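Local coordinates for protein arginyl-trna synthetase (Thermus thermophilus, PDB 1IQ0) that probably attaches L-arginine to its cognate tRNA at the expense of ATP, as a monomeric class I aminoacyl-tRNA synthetase, at residues 410-415 against 457-462; 442-447 against 584-589; 471-476 against 531-536; 354-359 against 385-390. All blocks are in the same frame, centred on the assembly; numbering follows the deposited sequence.

Interaction 1 of 4, residues 410-415 against 457-462; sequences EEATRR and FRYQEA
A412 and Y459 bring the backbones closest, 6.4 Å between their CA atoms, where helix 405-423 passes the first turn of helix 459-463; no hydrogen bond joins the two segments. Y459 carries the contact. Its CG stands anti to its own carbonyl carbon (chi1 -65°), which sends the ring out from the helix start into the groove beside E411, A412 and R415. E411 lies over one ring face in a CH-pi contact, with CG 3.7 Å from the centroid of the Y459 ring. The E411 chain then bends at chi2 (56°), and its carboxylate turns nearly perpendicular to the ring. Near the ring's CD2-CE2 side sits A412, whose CB is 4.1 Å from Y459 CD2. R415 runs extended from CG to NE and places one guanidinium face over the root of the tyrosine, CZ lying 3.7 Å from Y459 CB; guanidinium and ring planes are only 18° apart, but the overlap is with CB rather than the ring centre. E411 fixes this guanidinium from its edge: R415 NE donates to E411 OE2 over 2.9 Å, on the anti side of the carboxylate. The other oxygen, E411 OE1, pairs with R414 NH1 at 2.8 Å. E411 thus holds two arginines with its carboxylate while its CB and CG cover the tyrosine ring. V408 and L390 also touch Y459, and E391 accepts from its backbone N. The result is a buried aromatic under a surface salt-bridge network, docking helix 405-423 against the first turn of helix 459-463, just after strand 455-457 at the edge of the class I catalytic sheet.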
loop_
_atom_site.group_PDB
_atom_site.type_symbol
_atom_site.label_atom_id
_atom_site.label_comp_id
_atom_site.label_asym_id
_atom_site.label_seq_id
_atom_site.Cartn_x
_atom_site.Cartn_y
_atom_site.Cartn_z
ATOM N N GLU A 410 -18.849 10.237 5.480
ATOM C CA GLU A 410 -19.898 11.244 5.364
ATOM C C GLU A 410 -19.533 12.559 6.037
ATOM O O GLU A 410 -19.771 13.624 5.483
ATOM C CB GLU A 410 -21.220 10.727 5.940
ATOM C CG GLU A 410 -21.237 10.556 7.449
ATOM C CD GLU A 410 -22.646 10.399 8.000
ATOM O OE1 GLU A 410 -22.788 10.179 9.221
ATOM O OE2 GLU A 410 -23.613 10.503 7.211
ATOM N N GLU A 411 -18.960 12.484 7.232
ATOM C CA GLU A 411 -18.574 13.678 7.966
ATOM C C GLU A 411 -17.441 14.424 7.257
ATOM O O GLU A 411 -17.415 15.653 7.253
ATOM C CB GLU A 411 -18.158 13.301 9.390
ATOM C CG GLU A 411 -17.666 14.466 10.261
ATOM C CD GLU A 411 -18.672 15.609 10.371
ATOM O OE1 GLU A 411 -19.872 15.380 10.116
ATOM O OE2 GLU A 411 -18.262 16.736 10.727
ATOM N N ALA A 412 -16.508 13.686 6.657
ATOM C CA ALA A 412 -15.402 14.311 5.937
ATOM C C ALA A 412 -15.927 14.939 4.650
ATOM O O ALA A 412 -15.461 16.000 4.229
ATOM C CB ALA A 412 -14.329 13.282 5.613
ATOM N N THR A 413 -16.902 14.280 4.032
ATOM C CA THR A 413 -17.500 14.775 2.798
ATOM C C THR A 413 -18.330 16.019 3.111
ATOM O O THR A 413 -18.453 16.922 2.287
ATOM C CB THR A 413 -18.415 13.711 2.162
ATOM O OG1 THR A 413 -17.636 12.558 1.820
ATOM C CG2 THR A 413 -19.093 14.260 0.905
ATOM N N ARG A 414 -18.895 16.050 4.313
ATOM C CA ARG A 414 -19.710 17.167 4.774
ATOM C C ARG A 414 -18.831 18.407 4.842
ATOM O O ARG A 414 -19.150 19.448 4.265
ATOM C CB ARG A 414 -20.246 16.869 6.175
ATOM C CG ARG A 414 -21.237 17.878 6.720
ATOM C CD ARG A 414 -22.649 17.489 6.331
ATOM N NE ARG A 414 -22.910 16.071 6.588
ATOM C CZ ARG A 414 -22.704 15.465 7.755
ATOM N NH1 ARG A 414 -22.230 16.147 8.791
ATOM N NH2 ARG A 414 -22.968 14.171 7.887
ATOM N N ARG A 415 -17.721 18.284 5.561
ATOM C CA ARG A 415 -16.795 19.392 5.729
ATOM C C ARG A 415 -16.150 19.814 4.411
ATOM O O ARG A 415 -15.945 21.005 4.174
ATOM C CB ARG A 415 -15.722 19.026 6.752
ATOM C CG ARG A 415 -16.289 18.555 8.081
ATOM C CD ARG A 415 -15.247 18.632 9.178
ATOM N NE ARG A 415 -15.739 18.100 10.446
ATOM C CZ ARG A 415 -15.252 18.442 11.635
ATOM N NH1 ARG A 415 -14.264 19.323 11.718
ATOM N NH2 ARG A 415 -15.743 17.900 12.745
ATOM N N PHE A 457 -6.422 10.573 13.269
ATOM C CA PHE A 457 -7.149 11.251 12.203
ATOM C C PHE A 457 -8.081 12.338 12.729
ATOM O O PHE A 457 -9.072 12.043 13.402
ATOM C CB PHE A 457 -7.972 10.252 11.387
ATOM C CG PHE A 457 -8.661 10.870 10.197
ATOM C CD1 PHE A 457 -7.967 11.076 9.003
ATOM C CD2 PHE A 457 -9.982 11.296 10.285
ATOM C CE1 PHE A 457 -8.579 11.702 7.911
ATOM C CE2 PHE A 457 -10.606 11.924 9.201
ATOM C CZ PHE A 457 -9.896 12.129 8.008
ATOM N N ARG A 458 -7.765 13.594 12.419
ATOM C CA ARG A 458 -8.601 14.717 12.851
ATOM C C ARG A 458 -9.106 15.399 11.584
ATOM O O ARG A 458 -8.317 15.834 10.751
ATOM C CB ARG A 458 -7.781 15.680 13.715
ATOM C CG ARG A 458 -6.983 14.966 14.807
ATOM C CD ARG A 458 -6.148 15.932 15.636
ATOM N NE ARG A 458 -6.909 16.512 16.737
ATOM C CZ ARG A 458 -7.167 15.883 17.881
ATOM N NH1 ARG A 458 -6.722 14.650 18.081
ATOM N NH2 ARG A 458 -7.880 16.486 18.824
ATOM N N TYR A 459 -10.424 15.470 11.434
ATOM C CA TYR A 459 -11.040 16.052 10.248
ATOM C C TYR A 459 -10.446 17.344 9.696
ATOM O O TYR A 459 -9.930 17.360 8.578
ATOM C CB TYR A 459 -12.539 16.262 10.476
ATOM C CG TYR A 459 -13.324 14.983 10.659
ATOM C CD1 TYR A 459 -13.668 14.526 11.933
ATOM C CD2 TYR A 459 -13.723 14.228 9.559
ATOM C CE1 TYR A 459 -14.398 13.346 12.102
ATOM C CE2 TYR A 459 -14.448 13.053 9.714
ATOM C CZ TYR A 459 -14.785 12.618 10.984
ATOM O OH TYR A 459 -15.522 11.472 11.132
ATOM N N GLN A 460 -10.525 18.425 10.465
ATOM C CA GLN A 460 -10.024 19.722 10.008
ATOM C C GLN A 460 -8.567 19.681 9.567
ATOM O O GLN A 460 -8.212 20.181 8.503
ATOM C CB GLN A 460 -10.210 20.782 11.101
ATOM C CG GLN A 460 -9.865 22.196 10.644
ATOM C CD GLN A 460 -10.324 23.269 11.622
ATOM O OE1 GLN A 460 -11.518 23.403 11.901
ATOM N NE2 GLN A 460 -9.377 24.041 12.142
ATOM N N GLU A 461 -7.731 19.079 10.396
ATOM C CA GLU A 461 -6.311 18.949 10.111
ATOM C C GLU A 461 -6.063 18.183 8.800
ATOM O O GLU A 461 -5.272 18.615 7.960
ATOM C CB GLU A 461 -5.647 18.232 11.286
ATOM C CG GLU A 461 -4.166 17.975 11.153
ATOM C CD GLU A 461 -3.618 17.231 12.354
ATOM O OE1 GLU A 461 -4.104 16.116 12.631
ATOM O OE2 GLU A 461 -2.710 17.760 13.025
ATOM N N ALA A 462 -6.758 17.059 8.623
ATOM C CA ALA A 462 -6.598 16.218 7.431
ATOM C C ALA A 462 -7.163 16.850 6.169
ATOM O O ALA A 462 -6.661 16.612 5.068
ATOM C CB ALA A 462 -7.262 14.857 7.658
#

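Interaction 2 of 4, residues 442-447 against 584-589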
loop_
_atom_site.group_PDB
_atom_site.type_symbol
_atom_site.label_atom_id
_atom_site.label_comp_id
_atom_site.label_asym_id
_atom_site.label_seq_id
_atom_site.Cartn_x
_atom_site.Cartn_y
_atom_site.Cartn_z
ATOM N N ILE A 442 -8.651 11.425 3.399
ATOM C CA ILE A 442 -8.631 10.125 4.059
ATOM C C ILE A 442 -7.532 9.190 3.539
ATOM O O ILE A 442 -6.714 8.693 4.324
ATOM C CB ILE A 442 -10.025 9.451 3.934
ATOM C CG1 ILE A 442 -11.044 10.281 4.720
ATOM C CG2 ILE A 442 -9.971 8.005 4.450
ATOM C CD1 ILE A 442 -12.482 9.851 4.532
ATOM N N ARG A 443 -7.493 8.960 2.230
ATOM C CA ARG A 443 -6.470 8.080 1.657
ATOM C C ARG A 443 -5.054 8.568 1.920
ATOM O O ARG A 443 -4.152 7.763 2.180
ATOM C CB ARG A 443 -6.674 7.911 0.148
ATOM C CG ARG A 443 -7.897 7.098 -0.222
ATOM C CD ARG A 443 -7.861 5.704 0.391
ATOM N NE ARG A 443 -7.318 4.676 -0.498
ATOM C CZ ARG A 443 -6.029 4.470 -0.723
ATOM N NH1 ARG A 443 -5.103 5.228 -0.124
ATOM N NH2 ARG A 443 -5.661 3.493 -1.538
ATOM N N PHE A 444 -4.842 9.881 1.873
ATOM C CA PHE A 444 -3.498 10.410 2.115
ATOM C C PHE A 444 -3.109 10.295 3.582
ATOM O O PHE A 444 -1.980 9.939 3.907
ATOM C CB PHE A 444 -3.383 11.879 1.684
ATOM C CG PHE A 444 -1.959 12.348 1.568
ATOM C CD1 PHE A 444 -1.221 12.086 0.421
ATOM C CD2 PHE A 444 -1.331 12.985 2.635
ATOM C CE1 PHE A 444 0.125 12.447 0.334
ATOM C CE2 PHE A 444 0.011 13.348 2.562
ATOM C CZ PHE A 444 0.740 13.078 1.409
ATOM N N SER A 445 -4.039 10.613 4.474
ATOM C CA SER A 445 -3.770 10.517 5.908
ATOM C C SER A 445 -3.391 9.081 6.309
ATOM O O SER A 445 -2.435 8.854 7.045
ATOM C CB SER A 445 -5.006 10.953 6.698
ATOM O OG SER A 445 -4.846 10.680 8.081
ATOM N N MET A 446 -4.153 8.114 5.821
ATOM C CA MET A 446 -3.909 6.708 6.142
ATOM C C MET A 446 -2.571 6.155 5.666
ATOM O O MET A 446 -2.095 5.140 6.181
ATOM C CB MET A 446 -5.039 5.849 5.573
ATOM C CG MET A 446 -6.379 6.035 6.283
ATOM S SD MET A 446 -6.201 5.669 8.052
ATOM C CE MET A 446 -6.013 7.354 8.714
ATOM N N VAL A 447 -1.935 6.824 4.711
ATOM C CA VAL A 447 -0.682 6.298 4.196
ATOM C C VAL A 447 0.576 7.178 4.300
ATOM O O VAL A 447 1.682 6.710 4.031
ATOM C CB VAL A 447 -0.895 5.844 2.719
ATOM C CG1 VAL A 447 -0.839 7.045 1.768
ATOM C CG2 VAL A 447 0.114 4.803 2.356
ATOM N N LEU A 584 -1.871 6.291 -4.866
ATOM C CA LEU A 584 -2.280 6.269 -3.466
ATOM C C LEU A 584 -3.811 6.269 -3.434
ATOM O O LEU A 584 -4.429 6.527 -2.403
ATOM C CB LEU A 584 -1.741 7.502 -2.729
ATOM C CG LEU A 584 -0.226 7.769 -2.787
ATOM C CD1 LEU A 584 0.075 8.992 -1.927
ATOM C CD2 LEU A 584 0.580 6.562 -2.289
ATOM N N GLY A 585 -4.410 5.988 -4.586
ATOM C CA GLY A 585 -5.861 5.939 -4.686
ATOM C C GLY A 585 -6.553 7.284 -4.547
ATOM O O GLY A 585 -7.744 7.348 -4.251
ATOM N N ILE A 586 -5.814 8.363 -4.781
ATOM C CA ILE A 586 -6.369 9.701 -4.647
ATOM C C ILE A 586 -6.651 10.374 -5.995
ATOM O O ILE A 586 -5.785 10.436 -6.861
ATOM C CB ILE A 586 -5.405 10.584 -3.821
ATOM C CG1 ILE A 586 -5.211 9.958 -2.435
ATOM C CG2 ILE A 586 -5.947 12.007 -3.713
ATOM C CD1 ILE A 586 -4.066 10.536 -1.648
ATOM N N PRO A 587 -7.884 10.864 -6.196
ATOM C CA PRO A 587 -8.210 11.525 -7.461
ATOM C C PRO A 587 -7.550 12.911 -7.541
ATOM O O PRO A 587 -7.203 13.502 -6.517
ATOM C CB PRO A 587 -9.735 11.583 -7.433
ATOM C CG PRO A 587 -10.038 11.681 -5.967
ATOM C CD PRO A 587 -9.089 10.680 -5.370
ATOM N N ALA A 588 -7.369 13.417 -8.758
ATOM C CA ALA A 588 -6.722 14.710 -8.963
ATOM C C ALA A 588 -7.648 15.737 -9.601
ATOM O O ALA A 588 -7.691 15.866 -10.819
ATOM C CB ALA A 588 -5.484 14.531 -9.826
ATOM N N PRO A 589 -8.394 16.489 -8.776
ATOM C CA PRO A 589 -9.331 17.519 -9.240
ATOM C C PRO A 589 -8.635 18.563 -10.112
ATOM O O PRO A 589 -7.571 19.065 -9.751
ATOM C CB PRO A 589 -9.848 18.129 -7.937
ATOM C CG PRO A 589 -9.699 17.023 -6.947
ATOM C CD PRO A 589 -8.363 16.440 -7.304
#
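Apolar contacts join R443, F444 and V447 of helix 430-448 to L584 and I586, in the loop that follows helix 562-583. I586 lies between two neighbours: its CG1 is 3.6 Å from R443 CB, and its CD1 reaches F444 CB at 3.7 Å. F444 holds CG anti to its backbone N (chi1 -165°), which brings the CD1 side of the ring to both aliphatic partners, I586 CD1 at the edge, close to the ring plane, and L584 CD1 at a slant. L584 CD1 meets F444 CD1 at 4.1 Å and V447 CG1 at 4.3 Å, while L528 and L532 of helix 525-544 also touch the L584 side chain.

A Schellman motif ends helix 562-583 and starts the loop, with G585 as the C-prime residue at positive phi (69°). The turn sets G585 CA over one face of the R443 guanidinium and packs the end of the anticodon-binding domain against a helix of the catalytic domain.

Among the polar groups, L584 O also lies over the guanidinium face, 2.7 Å from R443 NH1, but at too poor an angle for a hydrogen bond. The R443 chain, bent at chi2 (-58°) and chi3, uses other N-H groups elsewhere: NH2 forms a salt bridge with D130, and NE makes a weak bond to L230 O. N231 donates its side-chain amide to G585 O.

Interaction 3 of 4, residues 471-476 against 531-536; sequences PYVQYA and YLLDLA
A536 CB fits among Y472, V473 and A476 where the axes of segments 471-476 and 531-536 cross at 46°, 9.4 Å apart at their closest. Y472 swings its CG anti to its backbone N (chi1 176°), carrying the ring across the neighbouring helix. There Y472 CE2 approaches A536 CB to 3.6 Å, while Y472 CD2 meets L533 CD2 at 4.0 Å; both methyl groups come at the ring obliquely. V473 divides its branches: CG1, anti to the backbone N (chi1 -177°), lies 4.2 Å from L532 CB, and CG2 points to L533, with V473 CG2 to L533 CD2 at 4.1 Å. These two side chains cross at about a right angle. One turn after Y472, A476 meets the same alanine methyl to methyl, A476 CB to A536 CB being 3.9 Å. The phenol OH of Y472 continues past the apolar patch to hydrogen-bond with N540, further along helix 525-544. Around the pair, V473 also touches L581 and L533 touches F444, placing the contact within the helical bundle of the DALR anticodon-binding region. With no hydrogen bond between the two segments, their association rests on close apolar packing, and the tyrosine adds a polar tether at its far end.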
loop_
_atom_site.group_PDB
_atom_site.type_symbol
_atom_site.label_atom_id
_atom_site.label_comp_id
_atom_site.label_asym_id
_atom_site.label_seq_id
_atom_site.Cartn_x
_atom_site.Cartn_y
_atom_site.Cartn_z
ATOM N N PRO A 471 -5.480 16.995 0.310
ATOM C CA PRO A 471 -6.026 18.175 -0.374
ATOM C C PRO A 471 -4.923 19.169 -0.774
ATOM O O PRO A 471 -5.025 19.826 -1.806
ATOM C CB PRO A 471 -6.994 18.745 0.656
ATOM C CG PRO A 471 -7.518 17.491 1.322
ATOM C CD PRO A 471 -6.237 16.703 1.542
ATOM N N TYR A 472 -3.876 19.268 0.045
ATOM C CA TYR A 472 -2.741 20.150 -0.244
ATOM C C TYR A 472 -2.130 19.746 -1.584
ATOM O O TYR A 472 -1.949 20.584 -2.468
ATOM C CB TYR A 472 -1.675 20.031 0.852
ATOM C CG TYR A 472 -0.401 20.826 0.608
ATOM C CD1 TYR A 472 -0.376 22.220 0.746
ATOM C CD2 TYR A 472 0.785 20.181 0.263
ATOM C CE1 TYR A 472 0.798 22.940 0.550
ATOM C CE2 TYR A 472 1.960 20.886 0.065
ATOM C CZ TYR A 472 1.966 22.263 0.209
ATOM O OH TYR A 472 3.146 22.951 0.021
ATOM N N VAL A 473 -1.824 18.460 -1.734
ATOM C CA VAL A 473 -1.241 17.966 -2.977
ATOM C C VAL A 473 -2.238 18.109 -4.127
ATOM O O VAL A 473 -1.860 18.462 -5.251
ATOM C CB VAL A 473 -0.815 16.482 -2.856
ATOM C CG1 VAL A 473 -0.141 16.022 -4.147
ATOM C CG2 VAL A 473 0.124 16.305 -1.660
ATOM N N GLN A 474 -3.516 17.843 -3.854
ATOM C CA GLN A 474 -4.532 17.969 -4.895
ATOM C C GLN A 474 -4.605 19.417 -5.392
ATOM O O GLN A 474 -4.722 19.665 -6.592
ATOM C CB GLN A 474 -5.905 17.535 -4.372
ATOM C CG GLN A 474 -6.059 16.037 -4.077
ATOM C CD GLN A 474 -7.451 15.696 -3.556
ATOM O OE1 GLN A 474 -7.939 16.318 -2.611
ATOM N NE2 GLN A 474 -8.093 14.708 -4.169
ATOM N N TYR A 475 -4.523 20.368 -4.467
ATOM C CA TYR A 475 -4.593 21.783 -4.822
ATOM C C TYR A 475 -3.416 22.202 -5.709
ATOM O O TYR A 475 -3.579 22.984 -6.643
ATOM C CB TYR A 475 -4.620 22.650 -3.560
ATOM C CG TYR A 475 -4.913 24.101 -3.857
ATOM C CD1 TYR A 475 -6.177 24.500 -4.298
ATOM C CD2 TYR A 475 -3.917 25.071 -3.744
ATOM C CE1 TYR A 475 -6.442 25.828 -4.619
ATOM C CE2 TYR A 475 -4.171 26.404 -4.066
ATOM C CZ TYR A 475 -5.434 26.775 -4.504
ATOM O OH TYR A 475 -5.689 28.087 -4.831
ATOM N N ALA A 476 -2.231 21.682 -5.412
ATOM C CA ALA A 476 -1.051 21.991 -6.209
ATOM C C ALA A 476 -1.275 21.471 -7.629
ATOM O O ALA A 476 -0.877 22.110 -8.604
ATOM C CB ALA A 476 0.192 21.341 -5.588
ATOM N N TYR A 531 7.176 12.072 -0.765
ATOM C CA TYR A 531 7.724 12.698 -1.963
ATOM C C TYR A 531 6.717 13.687 -2.556
ATOM O O TYR A 531 7.093 14.763 -3.026
ATOM C CB TYR A 531 8.054 11.662 -3.044
ATOM C CG TYR A 531 8.361 12.317 -4.376
ATOM C CD1 TYR A 531 9.567 12.996 -4.581
ATOM C CD2 TYR A 531 7.420 12.327 -5.409
ATOM C CE1 TYR A 531 9.827 13.673 -5.783
ATOM C CE2 TYR A 531 7.670 13.004 -6.617
ATOM C CZ TYR A 531 8.877 13.675 -6.791
ATOM O OH TYR A 531 9.137 14.350 -7.968
ATOM N N LEU A 532 5.443 13.310 -2.547
ATOM C CA LEU A 532 4.406 14.169 -3.106
ATOM C C LEU A 532 4.248 15.460 -2.310
ATOM O O LEU A 532 3.972 16.509 -2.883
ATOM C CB LEU A 532 3.076 13.417 -3.184
ATOM C CG LEU A 532 3.055 12.246 -4.178
ATOM C CD1 LEU A 532 1.661 11.623 -4.194
ATOM C CD2 LEU A 532 3.431 12.732 -5.577
ATOM N N LEU A 533 4.420 15.381 -0.994
ATOM C CA LEU A 533 4.333 16.569 -0.154
ATOM C C LEU A 533 5.487 17.491 -0.535
ATOM O O LEU A 533 5.295 18.693 -0.724
ATOM C CB LEU A 533 4.443 16.200 1.330
ATOM C CG LEU A 533 3.171 15.659 1.990
ATOM C CD1 LEU A 533 3.446 15.286 3.443
ATOM C CD2 LEU A 533 2.084 16.724 1.922
ATOM N N ASP A 534 6.684 16.917 -0.654
ATOM C CA ASP A 534 7.863 17.689 -1.020
ATOM C C ASP A 534 7.734 18.325 -2.406
ATOM O O ASP A 534 8.117 19.476 -2.603
ATOM C CB ASP A 534 9.117 16.810 -0.982
ATOM C CG ASP A 534 9.431 16.290 0.415
ATOM O OD1 ASP A 534 9.029 16.936 1.404
ATOM O OD2 ASP A 534 10.101 15.245 0.529
ATOM N N LEU A 535 7.200 17.578 -3.368
ATOM C CA LEU A 535 7.057 18.103 -4.715
ATOM C C LEU A 535 6.019 19.221 -4.743
ATOM O O LEU A 535 6.207 20.238 -5.414
ATOM C CB LEU A 535 6.660 16.999 -5.693
ATOM C CG LEU A 535 6.605 17.458 -7.159
ATOM C CD1 LEU A 535 7.992 17.981 -7.603
ATOM C CD2 LEU A 535 6.166 16.301 -8.036
ATOM N N ALA A 536 4.927 19.034 -4.009
ATOM C CA ALA A 536 3.884 20.041 -3.958
ATOM C C ALA A 536 4.436 21.301 -3.295
ATOM O O ALA A 536 4.087 22.419 -3.684
ATOM C CB ALA A 536 2.678 19.515 -3.193
#

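Interaction 4 of 4, residues 354-359 against 385-390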
loop_
_atom_site.group_PDB
_atom_site.type_symbol
_atom_site.label_atom_id
_atom_site.label_comp_id
_atom_site.label_asym_id
_atom_site.label_seq_id
_atom_site.Cartn_x
_atom_site.Cartn_y
_atom_site.Cartn_z
ATOM N N ASP A 354 -2.990 -5.879 11.048
ATOM C CA ASP A 354 -2.949 -5.108 12.281
ATOM C C ASP A 354 -1.788 -5.691 13.085
ATOM O O ASP A 354 -1.643 -6.910 13.162
ATOM C CB ASP A 354 -4.279 -5.301 13.023
ATOM C CG ASP A 354 -4.254 -4.768 14.442
ATOM O OD1 ASP A 354 -5.292 -4.886 15.127
ATOM O OD2 ASP A 354 -3.211 -4.238 14.878
ATOM N N VAL A 355 -0.955 -4.833 13.665
ATOM C CA VAL A 355 0.185 -5.306 14.450
ATOM C C VAL A 355 -0.213 -6.244 15.593
ATOM O O VAL A 355 0.516 -7.186 15.912
ATOM C CB VAL A 355 0.994 -4.131 15.047
ATOM C CG1 VAL A 355 1.912 -3.544 13.999
ATOM C CG2 VAL A 355 0.049 -3.071 15.571
ATOM N N ARG A 356 -1.361 -5.985 16.212
ATOM C CA ARG A 356 -1.837 -6.822 17.311
ATOM C C ARG A 356 -2.338 -8.170 16.805
ATOM O O ARG A 356 -1.702 -9.201 17.030
ATOM C CB ARG A 356 -2.953 -6.112 18.084
ATOM C CG ARG A 356 -2.457 -5.243 19.234
ATOM C CD ARG A 356 -1.630 -4.067 18.746
ATOM N NE ARG A 356 -0.890 -3.439 19.839
ATOM C CZ ARG A 356 -0.151 -2.342 19.708
ATOM N NH1 ARG A 356 -0.052 -1.742 18.531
ATOM N NH2 ARG A 356 0.499 -1.851 20.754
ATOM N N GLN A 357 -3.483 -8.158 16.127
ATOM C CA GLN A 357 -4.071 -9.377 15.582
ATOM C C GLN A 357 -3.212 -9.905 14.435
ATOM O O GLN A 357 -3.646 -9.917 13.283
ATOM C CB GLN A 357 -5.489 -9.097 15.072
ATOM C CG GLN A 357 -6.477 -8.667 16.146
ATOM C CD GLN A 357 -6.819 -9.786 17.114
ATOM O OE1 GLN A 357 -5.948 -10.314 17.806
ATOM N NE2 GLN A 357 -8.094 -10.155 17.163
ATOM N N SER A 358 -2.000 -10.344 14.756
ATOM C CA SER A 358 -1.082 -10.859 13.745
ATOM C C SER A 358 -0.346 -12.115 14.196
ATOM O O SER A 358 -0.145 -12.339 15.390
ATOM C CB SER A 358 -0.061 -9.779 13.375
ATOM O OG SER A 358 0.883 -10.265 12.435
ATOM N N HIS A 359 0.054 -12.931 13.223
ATOM C CA HIS A 359 0.784 -14.165 13.490
ATOM C C HIS A 359 2.235 -13.967 13.052
ATOM O O HIS A 359 2.508 -13.245 12.091
ATOM C CB HIS A 359 0.166 -15.332 12.715
ATOM C CG HIS A 359 -1.296 -15.528 12.972
ATOM N ND1 HIS A 359 -2.245 -14.591 12.627
ATOM C CD2 HIS A 359 -1.974 -16.561 13.528
ATOM C CE1 HIS A 359 -3.444 -15.038 12.958
ATOM N NE2 HIS A 359 -3.307 -16.231 13.506
ATOM N N TYR A 385 0.602 -2.654 10.587
ATOM C CA TYR A 385 0.344 -1.246 10.838
ATOM C C TYR A 385 -0.187 -0.982 12.240
ATOM O O TYR A 385 -0.803 -1.849 12.858
ATOM C CB TYR A 385 -0.649 -0.725 9.802
ATOM C CG TYR A 385 -1.950 -1.483 9.808
ATOM C CD1 TYR A 385 -2.980 -1.135 10.684
ATOM C CD2 TYR A 385 -2.151 -2.569 8.945
ATOM C CE1 TYR A 385 -4.178 -1.847 10.698
ATOM C CE2 TYR A 385 -3.343 -3.284 8.954
ATOM C CZ TYR A 385 -4.351 -2.918 9.829
ATOM O OH TYR A 385 -5.543 -3.602 9.815
ATOM N N GLU A 386 0.066 0.225 12.734
ATOM C CA GLU A 386 -0.389 0.627 14.057
ATOM C C GLU A 386 -1.836 1.113 14.055
ATOM O O GLU A 386 -2.466 1.261 13.006
ATOM C CB GLU A 386 0.508 1.731 14.617
ATOM C CG GLU A 386 1.589 1.244 15.562
ATOM C CD GLU A 386 1.031 0.433 16.724
ATOM O OE1 GLU A 386 -0.171 0.572 17.041
ATOM O OE2 GLU A 386 1.807 -0.336 17.329
ATOM N N THR A 387 -2.337 1.374 15.255
ATOM C CA THR A 387 -3.704 1.828 15.484
ATOM C C THR A 387 -3.974 3.215 14.911
ATOM O O THR A 387 -3.063 4.027 14.746
ATOM C CB THR A 387 -4.002 1.891 16.998
ATOM O OG1 THR A 387 -3.568 0.679 17.623
ATOM C CG2 THR A 387 -5.490 2.075 17.247
ATOM N N VAL A 388 -5.245 3.471 14.623
ATOM C CA VAL A 388 -5.684 4.752 14.108
ATOM C C VAL A 388 -6.714 5.324 15.074
ATOM O O VAL A 388 -7.720 4.679 15.378
ATOM C CB VAL A 388 -6.345 4.626 12.718
ATOM C CG1 VAL A 388 -6.918 5.982 12.299
ATOM C CG2 VAL A 388 -5.326 4.155 11.698
ATOM N N LEU A 389 -6.448 6.530 15.566
ATOM C CA LEU A 389 -7.358 7.202 16.486
ATOM C C LEU A 389 -8.225 8.174 15.693
ATOM O O LEU A 389 -7.827 8.637 14.621
ATOM C CB LEU A 389 -6.566 7.982 17.545
ATOM C CG LEU A 389 -5.536 7.212 18.372
ATOM C CD1 LEU A 389 -4.790 8.163 19.296
ATOM C CD2 LEU A 389 -6.242 6.137 19.175
ATOM N N LEU A 390 -9.410 8.472 16.212
ATOM C CA LEU A 390 -10.311 9.424 15.568
ATOM C C LEU A 390 -10.486 10.583 16.550
ATOM O O LEU A 390 -11.102 10.428 17.607
ATOM C CB LEU A 390 -11.669 8.785 15.262
ATOM C CG LEU A 390 -12.682 9.735 14.598
ATOM C CD1 LEU A 390 -12.125 10.243 13.270
ATOM C CD2 LEU A 390 -14.000 9.010 14.369
#
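Backbone pairing comes first: D354 and Y385 form a parallel bridge, their CA atoms 5.3 Å apart, and V355 N donates to Y385 O over 3.1 Å at 158°. It lies at the end of strand 348-354, beside strand 380-390 in the parallel part of the catalytic sheet.

Aromatic packing follows from the Y385 rotamer. CG sits between the backbone N and the carbonyl carbon (chi1 58°), folding the ring back to D354, whose CA lies over one face, 3.8 Å from the Y385 ring centroid, as a CH-pi contact. The ring's OH extends to N125 of helix 120-138, which begins within the HIGH motif.

The charged pair is R356 and E386: R356 NH1 meets E386 OE2 at 2.6 Å on the syn side of the carboxylate, and its bond to OE1 is weak. NH1 alone faces both oxygens, with guanidinium and carboxylate planes 69° apart, not the side-on pair of two nitrogens. E386 OE1 also accepts from T387 N. At the loop's start, D354 OD2 takes R356 N from above its carboxylate plane in an Asx turn.

R356 is exposed, and both partners touch a crystal neighbour; the salt bridge may be partly set by crystal packing, and the backbone bond and buried tyrosine probably give the firmer link.

Overall arrangement
The four contacts form a continuous series from the catalytic sheet into the C-terminal helices. Interaction 4 leads to interaction 1 along strand 380-390: L389 O probably accepts from F457 N at 2.7 Å. F457 then rests on I442 and S445, linking interaction 1 to interaction 2, centres 13 Å apart. Interactions 2 and 4 also touch directly, M446 CE lying 3.9 Å from V388 CG1. Interactions 2 and 3 lie closer, their centres 11 Å apart, and Q474 NE2 reaches P587 O at 2.8 Å. Interactions 3 and 4 do not touch, their nearest atoms about 15 Å apart. Helix 120-138, which begins within the HIGH motif, touches both interactions 2 and 4.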